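Local coordinates for protein gamma-resorcylate decarboxylase (Polaromonas, PDB 4QRO) that probably catalyses the manganese-dependent, non-oxidative decarboxylation of gamma-resorcylate (2,6-dihydroxybenzoate) to resorcinol, at residues F11-T16 with N81-E86; E75-A80 with A100-D105; C116-G121 with Q155-P160; V138-Y141 with Q146-P149; I271-E276 with D280-S285. All coordinates share one frame; numbering follows the deposited sequence.

Contact 1: residues F11-T16 with N81-E86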
# COMPACT_ATOMS: atom_id res chain seq x y z
N PHE A 11 23.97 -8.83 3.30
CA PHE A 11 24.83 -9.88 3.84
C PHE A 11 24.49 -10.02 5.32
O PHE A 11 23.76 -9.18 5.91
CB PHE A 11 26.31 -9.50 3.68
CG PHE A 11 26.74 -8.39 4.60
CD1 PHE A 11 27.21 -8.66 5.88
CD2 PHE A 11 26.58 -7.06 4.22
CE1 PHE A 11 27.54 -7.64 6.75
CE2 PHE A 11 26.93 -6.04 5.08
CZ PHE A 11 27.39 -6.33 6.36
N ALA A 12 25.03 -11.06 5.95
CA ALA A 12 24.87 -11.25 7.39
C ALA A 12 26.20 -11.60 8.04
O ALA A 12 27.11 -12.12 7.37
CB ALA A 12 23.87 -12.34 7.68
N THR A 13 26.32 -11.26 9.32
CA THR A 13 27.36 -11.86 10.18
C THR A 13 26.74 -13.06 10.90
O THR A 13 25.51 -13.22 10.90
CB THR A 13 27.92 -10.84 11.18
OG1 THR A 13 26.87 -10.36 12.03
CG2 THR A 13 28.54 -9.66 10.45
N GLU A 14 27.57 -13.92 11.49
CA GLU A 14 27.02 -15.05 12.28
C GLU A 14 26.10 -14.52 13.38
O GLU A 14 25.06 -15.08 13.68
CB GLU A 14 28.14 -15.93 12.87
CG GLU A 14 28.74 -16.93 11.87
CD GLU A 14 27.76 -18.03 11.41
OE1 GLU A 14 26.70 -18.20 12.04
OE2 GLU A 14 28.06 -18.74 10.42
N GLU A 15 26.48 -13.37 13.94
CA GLU A 15 25.71 -12.68 14.95
C GLU A 15 24.28 -12.33 14.49
O GLU A 15 23.36 -12.42 15.29
CB GLU A 15 26.46 -11.43 15.36
CG GLU A 15 25.87 -10.72 16.56
CD GLU A 15 26.73 -9.57 17.05
OE1 GLU A 15 26.43 -9.05 18.14
OE2 GLU A 15 27.71 -9.18 16.35
N THR A 16 24.11 -11.93 13.22
CA THR A 16 22.78 -11.46 12.75
C THR A 16 22.09 -12.44 11.84
O THR A 16 20.95 -12.22 11.44
CB THR A 16 22.90 -10.13 11.96
OG1 THR A 16 23.63 -10.36 10.74
CG2 THR A 16 23.56 -9.06 12.79
N ASN A 81 29.79 -2.94 11.09
CA ASN A 81 30.32 -1.92 10.21
C ASN A 81 31.83 -2.11 10.02
O ASN A 81 32.35 -1.90 8.92
CB ASN A 81 30.00 -0.54 10.77
CG ASN A 81 28.51 -0.24 10.75
OD1 ASN A 81 27.78 -0.74 9.90
ND2 ASN A 81 28.05 0.58 11.70
N ASP A 82 32.54 -2.52 11.08
CA ASP A 82 33.97 -2.83 10.95
C ASP A 82 34.19 -4.04 10.03
O ASP A 82 35.08 -4.03 9.21
CB ASP A 82 34.63 -3.11 12.31
CG ASP A 82 34.81 -1.85 13.15
OD1 ASP A 82 34.94 -0.74 12.58
OD2 ASP A 82 34.84 -1.97 14.39
N PHE A 83 33.37 -5.08 10.19
CA PHE A 83 33.43 -6.25 9.32
C PHE A 83 33.17 -5.88 7.87
O PHE A 83 33.91 -6.29 7.00
CB PHE A 83 32.42 -7.29 9.75
CG PHE A 83 32.23 -8.43 8.78
CD1 PHE A 83 33.14 -9.47 8.74
CD2 PHE A 83 31.12 -8.47 7.95
CE1 PHE A 83 32.95 -10.54 7.88
CE2 PHE A 83 30.93 -9.53 7.08
CZ PHE A 83 31.85 -10.57 7.04
N LEU A 84 32.14 -5.08 7.64
CA LEU A 84 31.81 -4.62 6.30
C LEU A 84 32.96 -3.79 5.68
O LEU A 84 33.33 -4.02 4.52
CB LEU A 84 30.50 -3.85 6.34
CG LEU A 84 30.07 -3.27 5.00
CD1 LEU A 84 30.13 -4.32 3.89
CD2 LEU A 84 28.66 -2.70 5.15
N ALA A 85 33.55 -2.87 6.44
CA ALA A 85 34.73 -2.11 5.97
C ALA A 85 35.90 -2.99 5.50
O ALA A 85 36.50 -2.70 4.46
CB ALA A 85 35.21 -1.16 7.04
N GLU A 86 36.21 -4.03 6.27
CA GLU A 86 37.23 -5.04 5.93
C GLU A 86 36.90 -5.76 4.63
O GLU A 86 37.77 -5.95 3.79
CB GLU A 86 37.38 -6.08 7.06
CG GLU A 86 38.04 -5.53 8.31
CD GLU A 86 37.75 -6.35 9.55
OE1 GLU A 86 37.82 -5.78 10.66
OE2 GLU A 86 37.45 -7.56 9.43
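Phe11, at the C-terminal end of strand 4-11, meets Phe83 and Leu84 of helix 70-90 in a contact that is wholly apolar between the segments. The two aromatic rings have centroids 5.9 Å apart and planes inclined at 43°, an oblique meeting. Phe11 CE1 nevertheless lies in the plane of the Phe83 ring, at its edge, 3.9 Å from Phe83 CD2. Another part of the Phe11 ring takes the leucine: its CE2 is 3.8 Å from Leu84 CD2 and equally close to Leu84 CD1, so both methyls bear on one ring carbon. Phe11 CG is placed between its own backbone N and carbonyl carbon (chi1 71°), and from there the ring extends to the helix. Thr13 adds its methyl, with CG2 3.8 Å from Phe83 CD2.

The side-chain hydrogen bonds lie within segment 11-16. Thr13 and Thr16 form a capping box at the start of the short helix 14-17: Thr13 N donates to Thr16 OG1 at 3.2 Å, and Thr16 N returns a weak bond to Thr13 OG1 at 3.4 Å. Thr13 thus uses its hydroxyl for the cap and its methyl for Phe83.

Beyond the pair, Phe11 and Leu84 both rest on Leu57, which places the contact between the end of strand 4-11, its neighbour strand 52-59, and helix 70-90, which follows strand 52-59 in the chain.

Contact 2: residues E75-A80 with A100-D105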
# COMPACT_ATOMS: atom_id res chain seq x y z
N GLU A 75 27.12 -1.80 20.05
CA GLU A 75 28.20 -2.79 19.91
C GLU A 75 28.08 -3.67 18.65
O GLU A 75 29.06 -3.88 17.94
CB GLU A 75 28.28 -3.66 21.19
CG GLU A 75 28.75 -2.88 22.42
CD GLU A 75 28.45 -3.58 23.74
OE1 GLU A 75 28.85 -3.03 24.79
OE2 GLU A 75 27.82 -4.66 23.77
N THR A 76 26.88 -4.19 18.40
CA THR A 76 26.61 -4.98 17.22
C THR A 76 26.82 -4.15 15.93
O THR A 76 27.45 -4.61 14.99
CB THR A 76 25.18 -5.54 17.25
OG1 THR A 76 24.99 -6.30 18.46
CG2 THR A 76 24.90 -6.44 16.07
N ALA A 77 26.27 -2.94 15.91
CA ALA A 77 26.44 -2.06 14.74
C ALA A 77 27.93 -1.81 14.44
O ALA A 77 28.38 -1.87 13.30
CB ALA A 77 25.69 -0.75 14.96
N ARG A 78 28.70 -1.53 15.48
CA ARG A 78 30.14 -1.23 15.32
C ARG A 78 30.91 -2.43 14.77
O ARG A 78 31.74 -2.28 13.87
CB ARG A 78 30.71 -0.76 16.65
CG ARG A 78 30.27 0.67 16.98
CD ARG A 78 30.73 1.15 18.35
NE ARG A 78 32.17 1.00 18.53
CZ ARG A 78 33.10 1.93 18.32
NH1 ARG A 78 32.80 3.16 17.92
NH2 ARG A 78 34.38 1.63 18.52
N ARG A 79 30.62 -3.61 15.30
CA ARG A 79 31.19 -4.86 14.80
C ARG A 79 30.81 -5.12 13.34
O ARG A 79 31.66 -5.49 12.53
CB ARG A 79 30.73 -6.04 15.67
CG ARG A 79 31.50 -6.21 16.96
CD ARG A 79 31.30 -7.60 17.53
NE ARG A 79 29.92 -7.76 17.99
CZ ARG A 79 29.48 -7.40 19.19
NH1 ARG A 79 30.30 -6.88 20.10
NH2 ARG A 79 28.20 -7.57 19.49
N ALA A 80 29.52 -4.92 13.02
CA ALA A 80 29.02 -5.15 11.66
C ALA A 80 29.62 -4.19 10.68
O ALA A 80 29.96 -4.58 9.57
CB ALA A 80 27.48 -5.09 11.61
N ALA A 100 25.11 0.21 9.25
CA ALA A 100 24.15 -0.20 10.26
C ALA A 100 24.20 0.78 11.44
O ALA A 100 25.29 1.18 11.92
CB ALA A 100 24.47 -1.63 10.71
N LEU A 101 23.03 1.20 11.92
CA LEU A 101 22.96 2.22 12.97
C LEU A 101 22.08 1.85 14.16
O LEU A 101 20.98 1.28 14.00
CB LEU A 101 22.47 3.55 12.41
CG LEU A 101 23.25 4.20 11.29
CD1 LEU A 101 22.45 5.39 10.79
CD2 LEU A 101 24.66 4.61 11.76
N PRO A 102 22.54 2.18 15.38
CA PRO A 102 21.77 1.90 16.56
C PRO A 102 20.79 3.04 16.79
O PRO A 102 21.05 3.91 17.62
CB PRO A 102 22.84 1.83 17.66
CG PRO A 102 23.88 2.81 17.22
CD PRO A 102 23.90 2.68 15.72
N MET A 103 19.69 3.02 16.05
CA MET A 103 18.73 4.12 16.06
C MET A 103 17.95 4.21 17.37
O MET A 103 17.23 5.18 17.62
CB MET A 103 17.79 4.00 14.87
CG MET A 103 18.51 4.11 13.53
SD MET A 103 19.14 5.74 13.12
CE MET A 103 17.64 6.73 13.10
N GLN A 104 18.11 3.19 18.22
CA GLN A 104 17.65 3.24 19.60
C GLN A 104 18.05 4.54 20.31
O GLN A 104 17.30 5.10 21.08
CB GLN A 104 18.21 2.04 20.38
CG GLN A 104 17.54 0.70 20.01
CD GLN A 104 18.08 0.03 18.74
OE1 GLN A 104 19.03 0.49 18.11
NE2 GLN A 104 17.46 -1.08 18.36
N ASP A 105 19.26 5.00 20.02
CA ASP A 105 19.80 6.17 20.66
C ASP A 105 20.21 7.17 19.58
O ASP A 105 21.12 6.89 18.81
CB ASP A 105 20.96 5.71 21.52
CG ASP A 105 21.53 6.80 22.42
OD1 ASP A 105 21.77 7.92 21.94
OD2 ASP A 105 21.79 6.52 23.61
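Ala77 makes its closest contact across the segments with a polar atom: its CB lies 3.6 Å from Ala100 O, with no hydrogen bond joining segment 75-80 of helix 70-90 to segment 100-105. The small side chain lets the backbones come close, the CA atoms of Ala77 and Ala100 being 5.4 Å apart. That carbonyl oxygen is not left to the methyl alone, since Asn81 ND2, one turn further along the helix, donates a hydrogen bond to it.

The same methyl carries the apolar half of the contact, Ala77 CB standing 3.9 Å from Pro102 CD. One carbon therefore bridges a backbone oxygen and a proline ring. Pro102 is the centre of an inverse gamma turn (phi -85°, psi 80°), which bends the chain as it runs from strand 95-97 to helix 106-118. Within an amidohydrolase-type beta/alpha fold, this is the stretch that leaves the C-terminal end of a strand and leads into the following helix, here laid against the preceding helix 70-90.

The proline also touches Ala73 and Asn74, extending the contact back along that helix. The CB of Leu101 points away from segment 75-80, and its side chain packs on Leu113 of helix 106-118 and Ala125 of strand 125-128.

Contact 3: residues C116-G121 with Q155-P160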
# COMPACT_ATOMS: atom_id res chain seq x y z
N CYS A 116 31.31 5.85 10.33
CA CYS A 116 31.20 5.09 9.10
C CYS A 116 31.54 5.89 7.84
O CYS A 116 32.22 5.38 6.95
CB CYS A 116 29.80 4.47 8.97
SG CYS A 116 29.54 3.05 10.05
N VAL A 117 31.08 7.14 7.76
CA VAL A 117 31.32 7.99 6.58
C VAL A 117 32.77 8.52 6.55
O VAL A 117 33.43 8.44 5.53
CB VAL A 117 30.31 9.18 6.47
CG1 VAL A 117 30.64 10.07 5.27
CG2 VAL A 117 28.87 8.70 6.34
N LYS A 118 33.24 9.04 7.68
CA LYS A 118 34.52 9.77 7.74
C LYS A 118 35.71 8.83 7.88
O LYS A 118 36.77 9.10 7.34
CB LYS A 118 34.52 10.78 8.90
CG LYS A 118 33.67 12.03 8.71
CD LYS A 118 33.48 12.74 10.07
CE LYS A 118 33.52 14.26 9.99
NZ LYS A 118 32.33 14.84 9.32
N GLU A 119 35.53 7.75 8.64
CA GLU A 119 36.62 6.80 8.90
C GLU A 119 36.58 5.53 8.04
O GLU A 119 37.63 5.04 7.60
CB GLU A 119 36.68 6.46 10.39
CG GLU A 119 36.85 7.71 11.26
CD GLU A 119 37.05 7.45 12.75
OE1 GLU A 119 37.62 6.41 13.12
OE2 GLU A 119 36.65 8.33 13.56
N LEU A 120 35.37 5.00 7.79
CA LEU A 120 35.22 3.75 7.04
C LEU A 120 34.88 3.93 5.54
O LEU A 120 34.98 2.97 4.78
CB LEU A 120 34.19 2.83 7.71
CG LEU A 120 34.46 2.52 9.19
CD1 LEU A 120 33.36 1.64 9.77
CD2 LEU A 120 35.83 1.88 9.37
N GLY A 121 34.51 5.13 5.14
CA GLY A 121 34.27 5.45 3.73
C GLY A 121 32.91 4.95 3.23
O GLY A 121 32.71 4.79 2.03
N GLN A 155 22.05 15.22 7.04
CA GLN A 155 22.11 16.28 6.01
C GLN A 155 23.50 16.94 5.94
O GLN A 155 24.00 17.21 4.85
CB GLN A 155 21.05 17.35 6.25
CG GLN A 155 20.94 18.36 5.13
CD GLN A 155 20.06 19.55 5.49
OE1 GLN A 155 19.00 19.76 4.88
NE2 GLN A 155 20.47 20.33 6.49
N ALA A 156 24.13 17.15 7.09
CA ALA A 156 25.48 17.75 7.12
C ALA A 156 26.52 16.84 6.44
O ALA A 156 27.35 17.31 5.68
CB ALA A 156 25.91 18.05 8.55
N LEU A 157 26.43 15.53 6.69
CA LEU A 157 27.28 14.55 6.02
C LEU A 157 26.93 14.42 4.54
O LEU A 157 27.77 14.00 3.74
CB LEU A 157 27.17 13.17 6.71
CG LEU A 157 27.72 13.11 8.12
CD1 LEU A 157 27.32 11.81 8.80
CD2 LEU A 157 29.24 13.29 8.11
N ASP A 158 25.68 14.76 4.21
CA ASP A 158 25.18 14.69 2.84
C ASP A 158 25.30 13.28 2.24
O ASP A 158 25.79 13.08 1.12
CB ASP A 158 25.87 15.73 1.93
CG ASP A 158 25.18 15.88 0.58
OD1 ASP A 158 23.96 15.62 0.47
OD2 ASP A 158 25.87 16.24 -0.39
N VAL A 159 24.81 12.30 3.00
CA VAL A 159 24.69 10.92 2.56
C VAL A 159 23.22 10.47 2.69
O VAL A 159 22.50 10.92 3.60
CB VAL A 159 25.60 9.95 3.33
CG1 VAL A 159 27.07 10.27 3.10
CG2 VAL A 159 25.25 9.91 4.82
N PRO A 160 22.77 9.57 1.79
CA PRO A 160 21.37 9.11 1.84
C PRO A 160 21.08 8.11 2.95
O PRO A 160 22.00 7.44 3.44
CB PRO A 160 21.19 8.41 0.48
CG PRO A 160 22.25 8.98 -0.39
CD PRO A 160 23.42 9.18 0.53
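Val117 and Leu157 are the residues of closest backbone approach, with CA atoms 7.7 Å apart, where the ends of two helices come side by side. Both segments then leave helical geometry through a residue of positive phi: Gly121 (phi 79°) beyond helix 106-118, and Asp158 (phi 57°) directly after helix 148-157. The turn at Asp158 brings Val159 back to face the first helix.

Val117 is the central side chain. It and Val159 reach toward each other tip to tip, with Val117 CG2 4.0 Å from Val159 CG1 and 4.1 Å from Val159 CG2. With CG1 of Val117 anti to the backbone N (chi1 177°), CG2 is the methyl that sits against both branches of its partner. Leu157 is more loosely placed on this valine, its CD1 being 4.3 Å from Val117 CG2.

On the solvent side, the bent chain of Lys118 crosses Leu157 at about a right angle. Its NZ comes 3.7 Å from Leu157 CD2, an approach of a charged end to a methyl and not a polar bond. Asp158, in the turn, forms a salt bridge with Lys323.

The arrangement is that of neighbouring outer helices in a beta/alpha barrel: helix 106-118 leads to strand 125-128, and segment 155-160 turns from its helix into the adjacent parallel strand 161-164.

Contact 4: residues V138-Y141 with Q146-P149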
# COMPACT_ATOMS: atom_id res chain seq x y z
N VAL A 138 6.78 2.00 23.43
CA VAL A 138 6.36 2.01 22.04
C VAL A 138 7.54 1.85 21.10
O VAL A 138 8.68 2.23 21.44
CB VAL A 138 5.63 3.33 21.69
CG1 VAL A 138 4.36 3.46 22.52
CG2 VAL A 138 6.53 4.56 21.89
N PRO A 139 7.26 1.35 19.89
CA PRO A 139 8.25 1.39 18.81
C PRO A 139 8.68 2.81 18.40
O PRO A 139 7.89 3.78 18.40
CB PRO A 139 7.57 0.64 17.65
CG PRO A 139 6.11 0.65 17.96
CD PRO A 139 5.99 0.71 19.46
N LEU A 140 9.95 2.92 18.02
CA LEU A 140 10.56 4.16 17.75
C LEU A 140 10.58 4.42 16.23
O LEU A 140 11.20 3.66 15.48
CB LEU A 140 11.97 4.12 18.31
CG LEU A 140 12.05 4.00 19.84
CD1 LEU A 140 13.51 3.82 20.20
CD2 LEU A 140 11.51 5.24 20.56
N TYR A 141 9.84 5.44 15.82
CA TYR A 141 9.84 5.93 14.46
C TYR A 141 10.63 7.22 14.37
O TYR A 141 10.60 8.06 15.26
CB TYR A 141 8.39 6.16 13.99
CG TYR A 141 7.64 4.86 13.81
CD1 TYR A 141 7.00 4.22 14.88
CD2 TYR A 141 7.59 4.25 12.56
CE1 TYR A 141 6.34 3.00 14.69
CE2 TYR A 141 6.95 3.04 12.37
CZ TYR A 141 6.32 2.43 13.43
OH TYR A 141 5.66 1.23 13.19
N GLN A 146 13.06 13.48 19.00
CA GLN A 146 14.41 13.17 19.45
C GLN A 146 15.36 12.84 18.26
O GLN A 146 16.58 12.96 18.40
CB GLN A 146 14.42 12.10 20.57
CG GLN A 146 14.02 10.66 20.18
CD GLN A 146 12.55 10.35 20.31
OE1 GLN A 146 11.70 11.23 20.19
NE2 GLN A 146 12.23 9.08 20.52
N TYR A 147 14.81 12.47 17.10
CA TYR A 147 15.62 12.16 15.90
C TYR A 147 16.08 13.38 15.11
O TYR A 147 16.96 13.26 14.26
CB TYR A 147 14.92 11.12 14.98
CG TYR A 147 14.93 9.80 15.67
CD1 TYR A 147 16.10 9.04 15.76
CD2 TYR A 147 13.81 9.37 16.38
CE1 TYR A 147 16.13 7.86 16.50
CE2 TYR A 147 13.83 8.18 17.10
CZ TYR A 147 14.99 7.43 17.16
OH TYR A 147 15.00 6.26 17.90
N TRP A 148 15.53 14.56 15.40
CA TRP A 148 15.77 15.72 14.52
C TRP A 148 17.26 16.14 14.51
O TRP A 148 17.79 16.47 13.47
CB TRP A 148 14.80 16.86 14.83
CG TRP A 148 13.42 16.55 14.25
CD1 TRP A 148 12.74 15.38 14.36
CD2 TRP A 148 12.57 17.43 13.49
NE1 TRP A 148 11.53 15.46 13.72
CE2 TRP A 148 11.40 16.71 13.18
CE3 TRP A 148 12.70 18.76 13.04
CZ2 TRP A 148 10.34 17.27 12.44
CZ3 TRP A 148 11.64 19.33 12.31
CH2 TRP A 148 10.48 18.57 12.00
N PRO A 149 17.95 16.06 15.67
CA PRO A 149 19.42 16.27 15.63
C PRO A 149 20.19 15.18 14.86
O PRO A 149 21.22 15.47 14.27
CB PRO A 149 19.81 16.26 17.13
CG PRO A 149 18.55 16.62 17.86
CD PRO A 149 17.42 16.05 17.05
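Leu140 and Tyr147 make the main side-chain contact between segment 138-141 and the chain entering helix 148-157, and they cross at about a right angle. The leucine meets the phenol at its oxygen: Tyr147 OH is 3.7 Å from Leu140 CD1 and also 3.7 Å from Leu140 CB. The backbone of Leu140 sets CB beside the oxygen, and CG anti to the carbonyl carbon (chi1 -65°) adds CD1 to it. The hydroxyl has its polar partner in Met103 O, to which it is hydrogen-bonded, so the aliphatic contact lies beside an oxygen already engaged.

A second apolar-to-polar approach involves Gln146. Its side chain, bent at chi2 (-91°), carries NE2 to within 3.9 Å of Leu140 CD2, again crossing the leucine nearly at right angles. This is van der Waals contact at the exposed margin.

The remaining contact is made by the backbone. Tyr141 O approaches the Tyr147 ring obliquely, 3.6 Å from CD2 and 3.7 Å from CE2 of Tyr147. The CB of Tyr141 points away from segment 146-149, and its side chain is engaged by other partners: its hydroxyl is hydrogen-bonded to Glu192, its ring meets Arg199 in a cation-pi interaction, and it packs on Ile175 of the second subunit.

No hydrogen bond links the two segments, which are separated by only four residues. They close a tight excursion of the loop between strand 125-128 and helix 148-157, with Leu140 backbone-bonded to Ser131 near its start, and both Gln146 and Tyr147 leaning on Pro106 at the beginning of helix 106-118.

Contact 5: residues I271-E276 with D280-S285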
# COMPACT_ATOMS: atom_id res chain seq x y z
N ILE A 271 6.80 1.70 -14.88
CA ILE A 271 6.26 2.76 -15.74
C ILE A 271 5.41 3.71 -14.92
O ILE A 271 5.52 4.93 -15.08
CB ILE A 271 5.46 2.21 -16.94
CG1 ILE A 271 6.40 1.49 -17.93
CG2 ILE A 271 4.68 3.31 -17.67
CD1 ILE A 271 5.62 0.71 -18.99
N ASP A 272 4.59 3.18 -14.01
CA ASP A 272 3.81 4.06 -13.13
C ASP A 272 4.75 4.94 -12.31
O ASP A 272 4.54 6.15 -12.19
CB ASP A 272 2.93 3.25 -12.19
CG ASP A 272 2.01 4.13 -11.37
OD1 ASP A 272 1.35 5.04 -11.92
OD2 ASP A 272 1.95 3.94 -10.16
N ALA A 273 5.79 4.35 -11.74
CA ALA A 273 6.70 5.16 -10.93
C ALA A 273 7.40 6.20 -11.79
O ALA A 273 7.55 7.33 -11.33
CB ALA A 273 7.71 4.31 -10.16
N ILE A 274 7.82 5.86 -13.01
CA ILE A 274 8.40 6.87 -13.94
C ILE A 274 7.45 8.07 -14.17
O ILE A 274 7.88 9.22 -14.15
CB ILE A 274 8.86 6.25 -15.28
CG1 ILE A 274 10.13 5.41 -15.05
CG2 ILE A 274 9.09 7.29 -16.37
CD1 ILE A 274 10.52 4.53 -16.22
N LEU A 275 6.16 7.80 -14.30
CA LEU A 275 5.17 8.82 -14.60
C LEU A 275 4.69 9.53 -13.38
O LEU A 275 3.88 10.48 -13.48
CB LEU A 275 3.98 8.18 -15.34
CG LEU A 275 4.29 7.66 -16.76
CD1 LEU A 275 3.04 7.02 -17.36
CD2 LEU A 275 4.82 8.76 -17.68
N GLU A 276 5.22 9.14 -12.21
CA GLU A 276 4.88 9.81 -10.99
C GLU A 276 6.07 10.52 -10.37
O GLU A 276 5.96 11.67 -10.00
CB GLU A 276 4.25 8.85 -9.97
CG GLU A 276 2.82 8.41 -10.32
CD GLU A 276 1.78 9.49 -10.09
OE1 GLU A 276 0.56 9.22 -10.20
OE2 GLU A 276 2.19 10.62 -9.76
N ASP A 280 14.75 9.84 -13.16
CA ASP A 280 15.94 10.39 -12.46
C ASP A 280 16.02 9.98 -11.00
O ASP A 280 17.09 10.09 -10.40
CB ASP A 280 15.93 11.94 -12.48
CG ASP A 280 16.22 12.52 -13.85
OD1 ASP A 280 16.68 11.80 -14.73
OD2 ASP A 280 15.98 13.73 -14.06
N ARG A 281 14.91 9.53 -10.42
CA ARG A 281 14.84 9.15 -8.99
C ARG A 281 14.59 7.66 -8.78
O ARG A 281 14.22 7.23 -7.69
CB ARG A 281 13.77 9.97 -8.27
CG ARG A 281 14.15 11.44 -8.20
CD ARG A 281 13.22 12.30 -7.39
NE ARG A 281 13.81 13.61 -7.21
CZ ARG A 281 14.45 14.00 -6.11
NH1 ARG A 281 14.53 13.19 -5.06
NH2 ARG A 281 14.96 15.22 -6.05
N ILE A 282 14.84 6.87 -9.82
CA ILE A 282 14.70 5.43 -9.78
C ILE A 282 16.07 4.76 -9.97
O ILE A 282 16.82 5.13 -10.86
CB ILE A 282 13.66 4.95 -10.81
CG1 ILE A 282 12.31 5.62 -10.48
CG2 ILE A 282 13.47 3.44 -10.71
CD1 ILE A 282 11.22 5.38 -11.50
N LEU A 283 16.39 3.82 -9.08
CA LEU A 283 17.66 3.15 -9.05
C LEU A 283 17.49 1.64 -9.19
O LEU A 283 16.64 1.05 -8.53
CB LEU A 283 18.36 3.45 -7.72
CG LEU A 283 18.34 4.90 -7.20
CD1 LEU A 283 19.05 5.06 -5.86
CD2 LEU A 283 18.98 5.81 -8.19
N PHE A 284 18.34 1.02 -10.01
CA PHE A 284 18.41 -0.43 -10.08
C PHE A 284 18.84 -0.99 -8.73
O PHE A 284 19.66 -0.41 -8.04
CB PHE A 284 19.35 -0.89 -11.20
CG PHE A 284 19.52 -2.39 -11.29
CD1 PHE A 284 18.51 -3.21 -11.78
CD2 PHE A 284 20.69 -2.99 -10.85
CE1 PHE A 284 18.70 -4.58 -11.87
CE2 PHE A 284 20.87 -4.34 -10.93
CZ PHE A 284 19.86 -5.15 -11.42
N SER A 285 18.22 -2.10 -8.32
CA SER A 285 18.70 -2.90 -7.18
C SER A 285 18.04 -4.25 -7.30
O SER A 285 17.10 -4.40 -8.07
CB SER A 285 18.35 -2.25 -5.84
OG SER A 285 19.20 -1.12 -5.61
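Ile282, on the short strand 282-283, fills the tight part of this contact by setting one terminal methyl against helix 267-276. Ile282 CD1 is 3.7 Å from Ile274 CG1 and 3.9 Å from Ala273 CB, and it also lies 3.8 Å from Ile274 N. The methyl thus meets two successive residues of the helix and the backbone between them. Ile282 CG1 is anti to its carbonyl carbon (chi1 -60°), and with chi2 at 173° the chain is extended, which carries CD1 to the helix. Ile274 crosses it at about a right angle, presenting the middle of its chain, while the small Ala273 lets the methyl come near the helix backbone. The CA atoms of Ile274 and Ile282 are 7.7 Å apart.

The looser side lies toward the helix end and the turn. There Glu276 and Asp280 do not touch across the pair; Asp280 is exposed. The second subunit packs Tyr225 on Ala273, so the helix is covered from the dimer side as well. On the strand side, Ile282 rests on Ile313 of helix 307-321.

These elements are the last helix and strand of the beta-alpha-beta unit formed by strand 257-260, helix 267-276 and strand 282-283. The packing of helix on strand is by van der Waals contact, mostly aliphatic, without a hydrogen bond, while at the periphery the carboxylates of Asp280 and Glu276 form salt bridges with Lys312 and with Arg266 of the second subunit, respectively.

How the contacts relate
Contacts 2, 4 and 5 are buried, contact 1 is partly so, and contact 3 lies at the surface. Helix 70-90 serves contacts 1 and 2, which are tied by the Glu15-Arg79 salt bridge; helix 148-157 serves contacts 3 and 4, the latter nested in the loop that the former closes. Contacts 2 and 4 also touch, and contacts 1 and 3 meet where Leu120 packs on Asn81 and Ala85. Contact 5 stands on the opposite side of the chain's centre from contacts 1 and 2. Hydrocarbon meets hydrocarbon in contacts 1, 3 and 5, with a lysine at the exposed side of contact 3, whereas backbone or side-chain polar atoms enter contacts 2 and 4.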